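Local coordinates for arfgap-like finger domain containing protein (Cryptosporidium parvum Iowa II, PDB 2OWA) that probably acts as a GTPase activator for ADP-ribosylation factor, through the zinc-binding ArfGAP domain contained in this fragment, at residues C39-S44 / S64-M69; L52-F57 / E118-I123; F75-S78 / K83-P86. All coordinates share one frame; numbering follows the deposited sequence.

Interaction 1: C39-S44 / S64-M69. With ZN (zinc ion), chain C.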
ATOM      1  N   CYS A  39       9.702  -5.180  -1.226  1.00 22.43           N
ATOM      2  CA  CYS A  39       8.536  -5.276  -0.318  1.00 20.95           C
ATOM      3  C   CYS A  39       8.724  -4.358   0.892  1.00 20.94           C
ATOM      4  O   CYS A  39       9.816  -4.293   1.457  1.00 21.21           O
ATOM      5  CB  CYS A  39       8.357  -6.708   0.144  1.00 19.17           C
ATOM      6  SG  CYS A  39       7.279  -6.986   1.538  1.00 20.82           S
ATOM      7  N   PHE A  40       7.662  -3.673   1.296  1.00 19.33           N
ATOM      8  CA  PHE A  40       7.738  -2.753   2.438  1.00 19.61           C
ATOM      9  C   PHE A  40       8.151  -3.472   3.737  1.00 20.29           C
ATOM     10  O   PHE A  40       8.833  -2.879   4.582  1.00 20.32           O
ATOM     11  CB  PHE A  40       6.395  -2.015   2.649  1.00 18.34           C
ATOM     12  CG  PHE A  40       6.475  -0.893   3.657  1.00 17.65           C
ATOM     13  CD1 PHE A  40       7.101   0.311   3.328  1.00 15.52           C
ATOM     14  CD2 PHE A  40       5.916  -1.033   4.914  1.00 16.97           C
ATOM     15  CE1 PHE A  40       7.196   1.367   4.266  1.00 16.56           C
ATOM     16  CE2 PHE A  40       6.002   0.041   5.864  1.00 16.05           C
ATOM     17  CZ  PHE A  40       6.654   1.227   5.505  1.00 16.28           C
ATOM     18  N   ASP A  41       7.722  -4.722   3.910  1.00 20.83           N
ATOM     19  CA  ASP A  41       8.015  -5.457   5.158  1.00 21.28           C
ATOM     20  C   ASP A  41       9.344  -6.222   5.159  1.00 22.85           C
ATOM     21  O   ASP A  41      10.077  -6.185   6.163  1.00 24.35           O
ATOM     22  CB  ASP A  41       6.895  -6.452   5.486  1.00 20.71           C
ATOM     23  CG  ASP A  41       5.572  -5.775   5.798  1.00 20.51           C
ATOM     24  OD1 ASP A  41       5.480  -4.533   5.619  1.00 18.79           O
ATOM     25  OD2 ASP A  41       4.635  -6.504   6.220  1.00 18.45           O
ATOM     26  N   CYS A  42       9.665  -6.913   4.059  1.00 23.98           N
ATOM     27  CA  CYS A  42      10.813  -7.812   4.074  1.00 25.38           C
ATOM     28  C   CYS A  42      11.854  -7.589   2.981  1.00 27.24           C
ATOM     29  O   CYS A  42      12.827  -8.338   2.897  1.00 27.59           O
ATOM     30  CB  CYS A  42      10.336  -9.253   4.016  1.00 25.56           C
ATOM     31  SG  CYS A  42       9.945  -9.800   2.358  1.00 22.67           S
ATOM     32  N   GLU A  43      11.626  -6.608   2.121  1.00 28.54           N
ATOM     33  CA  GLU A  43      12.548  -6.287   1.038  1.00 31.78           C
ATOM     34  C   GLU A  43      12.727  -7.337  -0.114  1.00 31.76           C
ATOM     35  O   GLU A  43      13.597  -7.157  -0.978  1.00 32.38           O
ATOM     36  CB  GLU A  43      13.897  -5.762   1.595  1.00 31.90           C
ATOM     37  CG  GLU A  43      13.732  -4.633   2.657  1.00 33.98           C
ATOM     38  CD  GLU A  43      15.026  -3.972   3.089  1.00 35.82           C
ATOM     39  OE1 GLU A  43      15.980  -4.674   3.515  1.00 44.35           O
ATOM     40  OE2 GLU A  43      15.099  -2.717   3.035  1.00 43.80           O
ATOM     41  N   SER A  44      11.915  -8.401  -0.114  1.00 31.29           N
ATOM     42  CA  SER A  44      11.730  -9.291  -1.265  1.00 30.06           C
ATOM     43  C   SER A  44      11.461  -8.414  -2.474  1.00 29.87           C
ATOM     44  O   SER A  44      10.762  -7.423  -2.379  1.00 29.46           O
ATOM     45  CB  SER A  44      10.550 -10.260  -1.018  1.00 30.54           C
ATOM     46  OG  SER A  44      10.083 -10.895  -2.212  1.00 30.40           O
ATOM     47  N   SER A  64      -0.024 -12.505   2.805  1.00 26.68           N
ATOM     48  CA  SER A  64      -0.734 -13.496   3.625  1.00 27.79           C
ATOM     49  C   SER A  64      -0.815 -13.078   5.053  1.00 26.35           C
ATOM     50  O   SER A  64      -1.896 -13.105   5.616  1.00 26.44           O
ATOM     51  CB  SER A  64      -0.121 -14.908   3.541  1.00 28.04           C
ATOM     52  OG  SER A  64      -0.254 -15.421   2.233  1.00 31.38           O
ATOM     53  N   ASP A  65       0.319 -12.721   5.654  1.00 25.82           N
ATOM     54  CA  ASP A  65       0.318 -12.179   7.029  1.00 25.17           C
ATOM     55  C   ASP A  65      -0.641 -11.022   7.217  1.00 24.30           C
ATOM     56  O   ASP A  65      -1.406 -11.003   8.185  1.00 23.99           O
ATOM     57  CB  ASP A  65       1.722 -11.778   7.493  1.00 25.56           C
ATOM     58  CG  ASP A  65       2.720 -12.955   7.457  1.00 29.99           C
ATOM     59  OD1 ASP A  65       2.311 -14.135   7.596  1.00 29.53           O
ATOM     60  OD2 ASP A  65       3.917 -12.690   7.230  1.00 33.37           O
ATOM     61  N   HIS A  66      -0.586 -10.041   6.316  1.00 23.83           N
ATOM     62  CA  HIS A  66      -1.518  -8.911   6.349  1.00 24.31           C
ATOM     63  C   HIS A  66      -2.983  -9.336   6.233  1.00 25.15           C
ATOM     64  O   HIS A  66      -3.837  -8.742   6.856  1.00 25.50           O
ATOM     65  CB  HIS A  66      -1.218  -7.917   5.232  1.00 22.39           C
ATOM     66  CG  HIS A  66      -0.048  -7.037   5.513  1.00 21.45           C
ATOM     67  ND1 HIS A  66      -0.169  -5.678   5.688  1.00 21.47           N
ATOM     68  CD2 HIS A  66       1.267  -7.323   5.664  1.00 18.82           C
ATOM     69  CE1 HIS A  66       1.020  -5.153   5.917  1.00 20.13           C
ATOM     70  NE2 HIS A  66       1.908  -6.137   5.913  1.00 20.72           N
ATOM     71  N   ARG A  67      -3.256 -10.345   5.415  1.00 26.34           N
ATOM     72  CA  ARG A  67      -4.625 -10.823   5.198  1.00 28.91           C
ATOM     73  C   ARG A  67      -5.246 -11.447   6.465  1.00 28.29           C
ATOM     74  O   ARG A  67      -6.472 -11.480   6.607  1.00 28.83           O
ATOM     75  CB  ARG A  67      -4.690 -11.802   3.997  1.00 28.53           C
ATOM     76  CG  ARG A  67      -4.631 -11.122   2.607  1.00 31.85           C
ATOM     77  CD  ARG A  67      -4.917 -12.095   1.428  1.00 31.78           C
ATOM     78  NE  ARG A  67      -3.919 -13.167   1.303  1.00 43.25           N
ATOM     79  CZ  ARG A  67      -2.820 -13.139   0.528  1.00 46.39           C
ATOM     80  NH1 ARG A  67      -2.522 -12.087  -0.220  1.00 48.55           N
ATOM     81  NH2 ARG A  67      -1.991 -14.176   0.503  1.00 48.22           N
ATOM     82  N   LYS A  68      -4.399 -11.935   7.369  1.00 28.22           N
ATOM     83  CA  LYS A  68      -4.846 -12.447   8.674  1.00 28.25           C
ATOM     84  C   LYS A  68      -5.140 -11.371   9.715  1.00 27.08           C
ATOM     85  O   LYS A  68      -5.637 -11.673  10.785  1.00 26.71           O
ATOM     86  CB  LYS A  68      -3.801 -13.379   9.276  1.00 28.49           C
ATOM     87  CG  LYS A  68      -3.381 -14.559   8.431  1.00 31.47           C
ATOM     88  CD  LYS A  68      -2.210 -15.257   9.152  1.00 35.39           C
ATOM     89  CE  LYS A  68      -1.315 -16.017   8.182  1.00 39.72           C
ATOM     90  NZ  LYS A  68      -2.116 -16.928   7.311  1.00 38.91           N
ATOM     91  N   MET A  69      -4.804 -10.121   9.433  1.00 27.00           N
ATOM     92  CA  MET A  69      -4.960  -9.066  10.427  1.00 26.72           C
ATOM     93  C   MET A  69      -6.344  -8.416  10.425  1.00 27.07           C
ATOM     94  O   MET A  69      -6.801  -7.940  11.466  1.00 29.24           O
ATOM     95  CB  MET A  69      -3.907  -7.990  10.213  1.00 26.63           C
ATOM     96  CG  MET A  69      -2.495  -8.505  10.376  1.00 27.35           C
ATOM     97  SD  MET A  69      -1.228  -7.247  10.139  1.00 27.07           S
ATOM     98  CE  MET A  69      -1.683  -6.465   8.645  1.00 33.03           C
TER
HETATM   99 ZN    ZN C 201       7.621  -9.299   2.136  1.00 24.29          ZN

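Interaction 2: L52-F57 / E118-I123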
ATOM      1  N   LEU A  52      -3.752  -1.189   0.921  1.00 18.92           N
ATOM      2  CA  LEU A  52      -4.284   0.110   0.556  1.00 19.42           C
ATOM      3  C   LEU A  52      -4.159   1.093   1.708  1.00 19.06           C
ATOM      4  O   LEU A  52      -3.861   2.242   1.474  1.00 20.22           O
ATOM      5  CB  LEU A  52      -5.741   0.047   0.101  1.00 20.04           C
ATOM      6  CG  LEU A  52      -5.869  -0.211  -1.404  1.00 23.44           C
ATOM      7  CD1 LEU A  52      -7.286  -0.698  -1.719  1.00 26.70           C
ATOM      8  CD2 LEU A  52      -5.446   1.037  -2.270  1.00 22.53           C
ATOM      9  N   SER A  53      -4.329   0.609   2.942  1.00 19.18           N
ATOM     10  CA  SER A  53      -4.314   1.440   4.176  1.00 19.25           C
ATOM     11  C   SER A  53      -3.114   2.372   4.266  1.00 19.21           C
ATOM     12  O   SER A  53      -3.252   3.556   4.540  1.00 19.43           O
ATOM     13  CB  SER A  53      -4.324   0.530   5.429  1.00 18.05           C
ATOM     14  OG  SER A  53      -5.288  -0.517   5.291  1.00 20.16           O
ATOM     15  N   PHE A  54      -1.930   1.813   4.036  1.00 19.61           N
ATOM     16  CA  PHE A  54      -0.675   2.568   4.112  1.00 19.26           C
ATOM     17  C   PHE A  54      -0.133   2.907   2.733  1.00 18.82           C
ATOM     18  O   PHE A  54       0.925   3.498   2.609  1.00 19.46           O
ATOM     19  CB  PHE A  54       0.321   1.757   4.950  1.00 19.26           C
ATOM     20  CG  PHE A  54      -0.291   1.241   6.210  1.00 18.96           C
ATOM     21  CD1 PHE A  54      -0.635   2.127   7.248  1.00 21.52           C
ATOM     22  CD2 PHE A  54      -0.567  -0.116   6.359  1.00 17.90           C
ATOM     23  CE1 PHE A  54      -1.237   1.657   8.422  1.00 18.22           C
ATOM     24  CE2 PHE A  54      -1.156  -0.587   7.512  1.00 18.57           C
ATOM     25  CZ  PHE A  54      -1.482   0.283   8.541  1.00 19.65           C
ATOM     26  N   ALA A  55      -0.887   2.534   1.693  1.00 19.65           N
ATOM     27  CA  ALA A  55      -0.408   2.621   0.311  1.00 17.87           C
ATOM     28  C   ALA A  55       1.015   2.085   0.178  1.00 17.66           C
ATOM     29  O   ALA A  55       1.891   2.746  -0.363  1.00 18.58           O
ATOM     30  CB  ALA A  55      -0.501   4.066  -0.212  1.00 18.66           C
ATOM     31  N   VAL A  56       1.260   0.879   0.687  1.00 18.83           N
ATOM     32  CA  VAL A  56       2.559   0.245   0.509  1.00 17.08           C
ATOM     33  C   VAL A  56       2.416  -1.008  -0.377  1.00 17.20           C
ATOM     34  O   VAL A  56       1.376  -1.659  -0.370  1.00 16.27           O
ATOM     35  CB  VAL A  56       3.246  -0.101   1.846  1.00 16.69           C
ATOM     36  CG1 VAL A  56       3.629   1.228   2.633  1.00 15.38           C
ATOM     37  CG2 VAL A  56       2.343  -0.988   2.684  1.00 16.74           C
ATOM     38  N   PHE A  57       3.473  -1.321  -1.119  1.00 17.54           N
ATOM     39  CA  PHE A  57       3.584  -2.599  -1.858  1.00 17.74           C
ATOM     40  C   PHE A  57       4.358  -3.646  -1.064  1.00 17.18           C
ATOM     41  O   PHE A  57       5.409  -3.337  -0.490  1.00 18.61           O
ATOM     42  CB  PHE A  57       4.278  -2.408  -3.198  1.00 17.85           C
ATOM     43  CG  PHE A  57       3.506  -1.579  -4.140  1.00 19.95           C
ATOM     44  CD1 PHE A  57       2.594  -2.163  -5.001  1.00 19.59           C
ATOM     45  CD2 PHE A  57       3.678  -0.182  -4.157  1.00 17.00           C
ATOM     46  CE1 PHE A  57       1.840  -1.358  -5.896  1.00 22.97           C
ATOM     47  CE2 PHE A  57       2.953   0.613  -5.025  1.00 18.50           C
ATOM     48  CZ  PHE A  57       2.046   0.029  -5.915  1.00 20.32           C
ATOM     49  N   GLU A 118       4.282  -4.323  13.255  1.00 20.15           N
ATOM     50  CA  GLU A 118       3.934  -3.464  14.402  1.00 19.13           C
ATOM     51  C   GLU A 118       3.414  -2.125  13.903  1.00 18.85           C
ATOM     52  O   GLU A 118       2.447  -1.629  14.456  1.00 18.58           O
ATOM     53  CB  GLU A 118       5.082  -3.288  15.377  1.00 18.18           C
ATOM     54  CG  GLU A 118       4.776  -2.350  16.624  1.00 20.47           C
ATOM     55  CD  GLU A 118       5.974  -2.259  17.632  1.00 21.46           C
ATOM     56  OE1 GLU A 118       6.109  -3.127  18.503  1.00 24.19           O
ATOM     57  OE2 GLU A 118       6.778  -1.296  17.558  1.00 22.04           O
ATOM     58  N   TYR A 119       4.004  -1.563  12.848  1.00 18.04           N
ATOM     59  CA  TYR A 119       3.505  -0.290  12.295  1.00 17.76           C
ATOM     60  C   TYR A 119       2.014  -0.332  11.945  1.00 18.09           C
ATOM     61  O   TYR A 119       1.329   0.628  12.175  1.00 18.85           O
ATOM     62  CB  TYR A 119       4.327   0.198  11.081  1.00 16.37           C
ATOM     63  CG  TYR A 119       4.103  -0.652   9.846  1.00 15.46           C
ATOM     64  CD1 TYR A 119       3.101  -0.342   8.936  1.00 11.99           C
ATOM     65  CD2 TYR A 119       4.891  -1.790   9.612  1.00 15.49           C
ATOM     66  CE1 TYR A 119       2.887  -1.144   7.784  1.00 15.04           C
ATOM     67  CE2 TYR A 119       4.698  -2.606   8.459  1.00 15.74           C
ATOM     68  CZ  TYR A 119       3.665  -2.278   7.559  1.00 14.88           C
ATOM     69  OH  TYR A 119       3.455  -3.049   6.409  1.00 15.04           O
ATOM     70  N   ALA A 120       1.543  -1.439  11.369  1.00 19.06           N
ATOM     71  CA  ALA A 120       0.182  -1.576  10.896  1.00 18.80           C
ATOM     72  C   ALA A 120      -0.844  -1.429  12.023  1.00 19.95           C
ATOM     73  O   ALA A 120      -1.921  -0.882  11.783  1.00 19.64           O
ATOM     74  CB  ALA A 120      -0.030  -2.917  10.161  1.00 18.97           C
ATOM     75  N   SER A 121      -0.528  -1.944  13.213  1.00 19.39           N
ATOM     76  CA  SER A 121      -1.504  -1.938  14.324  1.00 20.13           C
ATOM     77  C   SER A 121      -1.304  -0.751  15.258  1.00 20.46           C
ATOM     78  O   SER A 121      -2.108  -0.541  16.202  1.00 21.29           O
ATOM     79  CB  SER A 121      -1.466  -3.256  15.106  1.00 20.85           C
ATOM     80  OG  SER A 121      -0.189  -3.506  15.738  1.00 21.24           O
ATOM     81  N   SER A 122      -0.232  -0.001  15.005  1.00 19.91           N
ATOM     82  CA  SER A 122       0.167   1.115  15.859  1.00 20.84           C
ATOM     83  C   SER A 122      -0.739   2.346  15.681  1.00 20.98           C
ATOM     84  O   SER A 122      -1.294   2.549  14.615  1.00 19.91           O
ATOM     85  CB  SER A 122       1.625   1.500  15.605  1.00 20.66           C
ATOM     86  OG  SER A 122       1.775   2.209  14.377  1.00 21.29           O
ATOM     87  N   ILE A 123      -0.852   3.172  16.718  1.00 21.24           N
ATOM     88  CA  ILE A 123      -1.488   4.485  16.577  1.00 22.72           C
ATOM     89  C   ILE A 123      -0.836   5.364  15.498  1.00 21.96           C
ATOM     90  O   ILE A 123      -1.545   6.129  14.823  1.00 21.15           O
ATOM     91  CB  ILE A 123      -1.563   5.239  17.954  1.00 24.04           C
ATOM     92  CG1 ILE A 123      -2.172   6.626  17.778  1.00 26.60           C
ATOM     93  CG2 ILE A 123      -0.200   5.340  18.582  1.00 24.55           C
ATOM     94  CD1 ILE A 123      -3.301   6.891  18.781  1.00 31.43           C
TER

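Interaction 3: F75-S78 / K83-P86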
ATOM      1  N   PHE A  75      -5.665  -3.530   4.641  1.00 23.54           N
ATOM      2  CA  PHE A  75      -6.668  -3.863   3.619  1.00 22.49           C
ATOM      3  C   PHE A  75      -5.885  -4.225   2.378  1.00 21.72           C
ATOM      4  O   PHE A  75      -5.314  -3.359   1.728  1.00 20.10           O
ATOM      5  CB  PHE A  75      -7.572  -2.631   3.374  1.00 24.48           C
ATOM      6  CG  PHE A  75      -8.627  -2.802   2.288  1.00 24.80           C
ATOM      7  CD1 PHE A  75      -9.958  -3.000   2.611  1.00 29.70           C
ATOM      8  CD2 PHE A  75      -8.294  -2.675   0.934  1.00 31.43           C
ATOM      9  CE1 PHE A  75     -10.944  -3.114   1.625  1.00 27.07           C
ATOM     10  CE2 PHE A  75      -9.263  -2.807  -0.085  1.00 30.42           C
ATOM     11  CZ  PHE A  75     -10.605  -3.012   0.278  1.00 31.19           C
ATOM     12  N   VAL A  76      -5.877  -5.512   2.051  1.00 20.50           N
ATOM     13  CA  VAL A  76      -4.875  -6.088   1.147  1.00 22.14           C
ATOM     14  C   VAL A  76      -5.499  -6.393  -0.208  1.00 21.39           C
ATOM     15  O   VAL A  76      -6.613  -6.905  -0.270  1.00 21.45           O
ATOM     16  CB  VAL A  76      -4.250  -7.381   1.775  1.00 21.81           C
ATOM     17  CG1 VAL A  76      -3.420  -8.180   0.767  1.00 23.79           C
ATOM     18  CG2 VAL A  76      -3.466  -7.029   3.011  1.00 22.68           C
ATOM     19  N   ARG A  77      -4.771  -6.042  -1.268  1.00 21.46           N
ATOM     20  CA  ARG A  77      -5.131  -6.346  -2.658  1.00 22.20           C
ATOM     21  C   ARG A  77      -3.909  -6.793  -3.432  1.00 21.07           C
ATOM     22  O   ARG A  77      -2.788  -6.479  -3.071  1.00 20.11           O
ATOM     23  CB  ARG A  77      -5.715  -5.097  -3.381  1.00 21.58           C
ATOM     24  CG  ARG A  77      -7.061  -4.601  -2.833  1.00 25.01           C
ATOM     25  CD  ARG A  77      -8.078  -5.692  -3.107  1.00 29.37           C
ATOM     26  NE  ARG A  77      -9.466  -5.376  -2.774  1.00 29.12           N
ATOM     27  CZ  ARG A  77     -10.105  -5.818  -1.684  1.00 29.02           C
ATOM     28  NH1 ARG A  77      -9.468  -6.533  -0.737  1.00 21.76           N
ATOM     29  NH2 ARG A  77     -11.387  -5.502  -1.522  1.00 28.39           N
ATOM     30  N   SER A  78      -4.153  -7.511  -4.523  1.00 21.11           N
ATOM     31  CA  SER A  78      -3.127  -7.823  -5.480  1.00 20.56           C
ATOM     32  C   SER A  78      -3.162  -6.756  -6.581  1.00 20.58           C
ATOM     33  O   SER A  78      -4.205  -6.572  -7.223  1.00 19.41           O
ATOM     34  CB  SER A  78      -3.424  -9.199  -6.076  1.00 20.64           C
ATOM     35  OG  SER A  78      -2.568  -9.397  -7.168  1.00 25.82           O
ATOM     36  N   LYS A  83      -9.626  -5.910  -8.583  1.00 21.71           N
ATOM     37  CA  LYS A  83     -10.302  -4.727  -9.087  1.00 20.72           C
ATOM     38  C   LYS A  83     -10.036  -3.537  -8.121  1.00 19.16           C
ATOM     39  O   LYS A  83      -9.912  -3.721  -6.921  1.00 19.27           O
ATOM     40  CB  LYS A  83     -11.819  -4.982  -9.203  1.00 20.69           C
ATOM     41  CG  LYS A  83     -12.270  -6.211 -10.079  1.00 23.63           C
ATOM     42  CD  LYS A  83     -11.721  -6.038 -11.453  1.00 26.50           C
ATOM     43  CE  LYS A  83     -12.742  -6.270 -12.558  1.00 29.78           C
ATOM     44  NZ  LYS A  83     -12.083  -5.909 -13.864  1.00 30.99           N
ATOM     45  N   PHE A  84      -9.913  -2.343  -8.677  1.00 18.11           N
ATOM     46  CA  PHE A  84      -9.646  -1.123  -7.909  1.00 17.08           C
ATOM     47  C   PHE A  84     -10.670  -0.039  -8.317  1.00 17.26           C
ATOM     48  O   PHE A  84     -11.062  -0.008  -9.469  1.00 16.15           O
ATOM     49  CB  PHE A  84      -8.216  -0.654  -8.186  1.00 16.08           C
ATOM     50  CG  PHE A  84      -7.166  -1.538  -7.558  1.00 16.08           C
ATOM     51  CD1 PHE A  84      -6.641  -1.229  -6.305  1.00 16.35           C
ATOM     52  CD2 PHE A  84      -6.753  -2.712  -8.205  1.00 18.15           C
ATOM     53  CE1 PHE A  84      -5.657  -2.078  -5.711  1.00 18.61           C
ATOM     54  CE2 PHE A  84      -5.798  -3.570  -7.611  1.00 16.98           C
ATOM     55  CZ  PHE A  84      -5.268  -3.254  -6.377  1.00 17.91           C
ATOM     56  N   THR A  85     -11.083   0.818  -7.375  1.00 16.54           N
ATOM     57  CA  THR A  85     -11.774   2.055  -7.689  1.00 17.15           C
ATOM     58  C   THR A  85     -10.755   3.143  -8.053  1.00 17.22           C
ATOM     59  O   THR A  85      -9.556   3.021  -7.726  1.00 16.71           O
ATOM     60  CB  THR A  85     -12.667   2.551  -6.544  1.00 16.76           C
ATOM     61  OG1 THR A  85     -11.835   3.008  -5.475  1.00 20.20           O
ATOM     62  CG2 THR A  85     -13.611   1.448  -6.082  1.00 17.88           C
ATOM     63  N   PRO A  86     -11.214   4.194  -8.759  1.00 17.03           N
ATOM     64  CA  PRO A  86     -10.314   5.258  -9.174  1.00 18.26           C
ATOM     65  C   PRO A  86      -9.643   5.972  -7.982  1.00 17.49           C
ATOM     66  O   PRO A  86      -8.457   6.282  -8.047  1.00 17.63           O
ATOM     67  CB  PRO A  86     -11.235   6.219  -9.961  1.00 18.57           C
ATOM     68  CG  PRO A  86     -12.371   5.347 -10.433  1.00 18.25           C
ATOM     69  CD  PRO A  86     -12.592   4.435  -9.227  1.00 18.57           C
TER
HETATM   70  O   HOH W   1     -11.313  -5.334  -5.180  1.00 27.99           O
HETATM   71  O   HOH W   2      -9.512  -2.585  -4.481  1.00 29.58           O

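Interaction 1: C39-S44 / S64-M69
D41 reaches out from the zinc-binding loop to meet H66 on helix 60-67, and this carboxylate-imidazole pair is the sole direct contact between the two segments. Starting at CB of D41, the side chain leaves its loop in the direction of the helix. CG stands beside the backbone N and anti to the carbonyl carbon (chi1 -65°), which carries the carboxylate across a backbone gap of 10.2 Å between the CA atoms of D41 and H66. CG itself stops 3.7 Å from NE2 of H66. At the tip the two oxygens have different tasks. OD2 accepts a hydrogen bond from H66 NE2 at 2.8 Å with an N-H...O angle of 158°, and it forms a salt bridge to K117. OD1 turns to the hydroxyl of Y119. OD2 lies almost exactly in the plane of the imidazole, at the ring edge, whereas NE2 approaches the syn side of OD2 from outside the carboxylate plane; the two flat groups are twisted, their planes 31° apart.

The loop that presents D41 is the first CxxC half of a four-cysteine zinc site. C39 SG and C42 SG each bind the zinc ion at 2.4 Å, and C59 and C62 complete the set. Backbone N-H groups point at the thiolates, as in a zinc knuckle: C42 N lies 3.5 Å from C39 SG and S44 N 3.5 Å from C42 SG, while the bond from D41 N to C39 SG is weak. D41 lies between the two ligands in sequence, so its carboxylate projects from the same turn that holds the zinc ion. On the other side of the H66 ring, ND1 is hydrogen-bonded to S74 OG, so both ring nitrogens are engaged and rotation about CB-CG is restrained.

Interaction 2: L52-F57 / E118-I123
Two first torsions bring the rings of F54 and Y119 together: in F54, CG is anti to the carbonyl carbon (chi1 -47°), whereas in Y119 it falls between the backbone N and the carbonyl carbon (chi1 71°), which turns the tyrosine ring toward the phenylalanine. The result is a T-shaped stack. CE1, on the edge of Y119, stands over one face of F54, 3.9 Å from F54 CD2; the centroids are 5.4 Å apart and the planes meet at 73°. The opposite face of F54 is backed by S53 CB, 3.9 Å from the plane and over its centre. At its far end the F54 ring runs against the backbone of A120, with CZ 3.4 Å from A120 CA, and F54 CE2 lies 3.7 Å from A120 CB.

F54 belongs to the turn joining strands 49-51 and 56-58 of the antiparallel sheet. Just after it, A55 and V56 form a G1 beta bulge opposite strand 49-51. The contact therefore joins this hairpin to the short helical turn 118-121. That turn is closed by S122, whose OG donates to Y119 O at 2.7 Å; Y119 O also accepts from S122 N, on the same face of its plane. As the N-cap residue of helix 123-135, S122 additionally engages G125 N through OG. The Y119 hydroxyl passes V56 CG2 at 4.4 Å on its way to D41.

Interaction 3: F75-S78 / K83-P86
The ring of F84 presents its edge to the carbonyl of S78: O lies in the ring plane, 3.4 Å from CE2, so the polarised C-H rim rather than the pi face meets the oxygen. R77 reaches the same end of the ring obliquely, its CB 3.5 Å from F84 CZ, and the ring of F27 adds an edge-to-face partner from helix 20-32. The second flat group is the R77 guanidinium. One of its faces carries F75 CZ, 3.2 Å above the plane and displaced toward the rim, and its edge is directed at the backbone oxygen of K83. The guanidinium and the F84 ring are inclined at 66°, and the two side chains run alongside one another with opposite headings.

R77 NE and K83 O are 4.5 Å apart, too far for a direct bond, and two waters fill the step. Water 1 donates to K83 O at 2.8 Å and water 2 at 2.7 Å, while both accept only weak bonds from R77 NE. K83 O thus accepts from two waters. The bend of the arginine chain at its second torsion (chi2 -65°) folds the guanidinium back along its own strand, where NH1 donates to V76 O at 2.9 Å with an N-H...O angle of 156°. That bond helps fix the orientation of the group. The amine of K83 is engaged by a salt bridge to D20.

Here the chain leaves strand 76-78, loops back past it, and enters helix 86-94 with T85 at the N-cap. The strand, hydrogen-bonded through R77 to L50, is an edge strand of the three-stranded antiparallel sheet of the ArfGAP zinc-finger domain, backed by the loop leading into that helix.

In the fold
Interactions 1 and 2 are directly coupled, their centres 10 Å apart. D41 OD1 of interaction 1 lies 2.6 Å from Y119 OH of interaction 2, a probable hydrogen bond. The two first segments are also joined by their backbones, F40 N lying 2.9 Å from F57 O. Interaction 3 is farther off, about 16 Å from interaction 1 and 15 Å from interaction 2, centre to centre, but touches both: V76 CG2 packs 3.3 Å from H66 CB, and L52 N lies 2.8 Å from F75 O. Interaction 1 holds two zinc ligands; the side chain of Y119 comes within about 9 Å of the metal and that of S78 within about 14 Å.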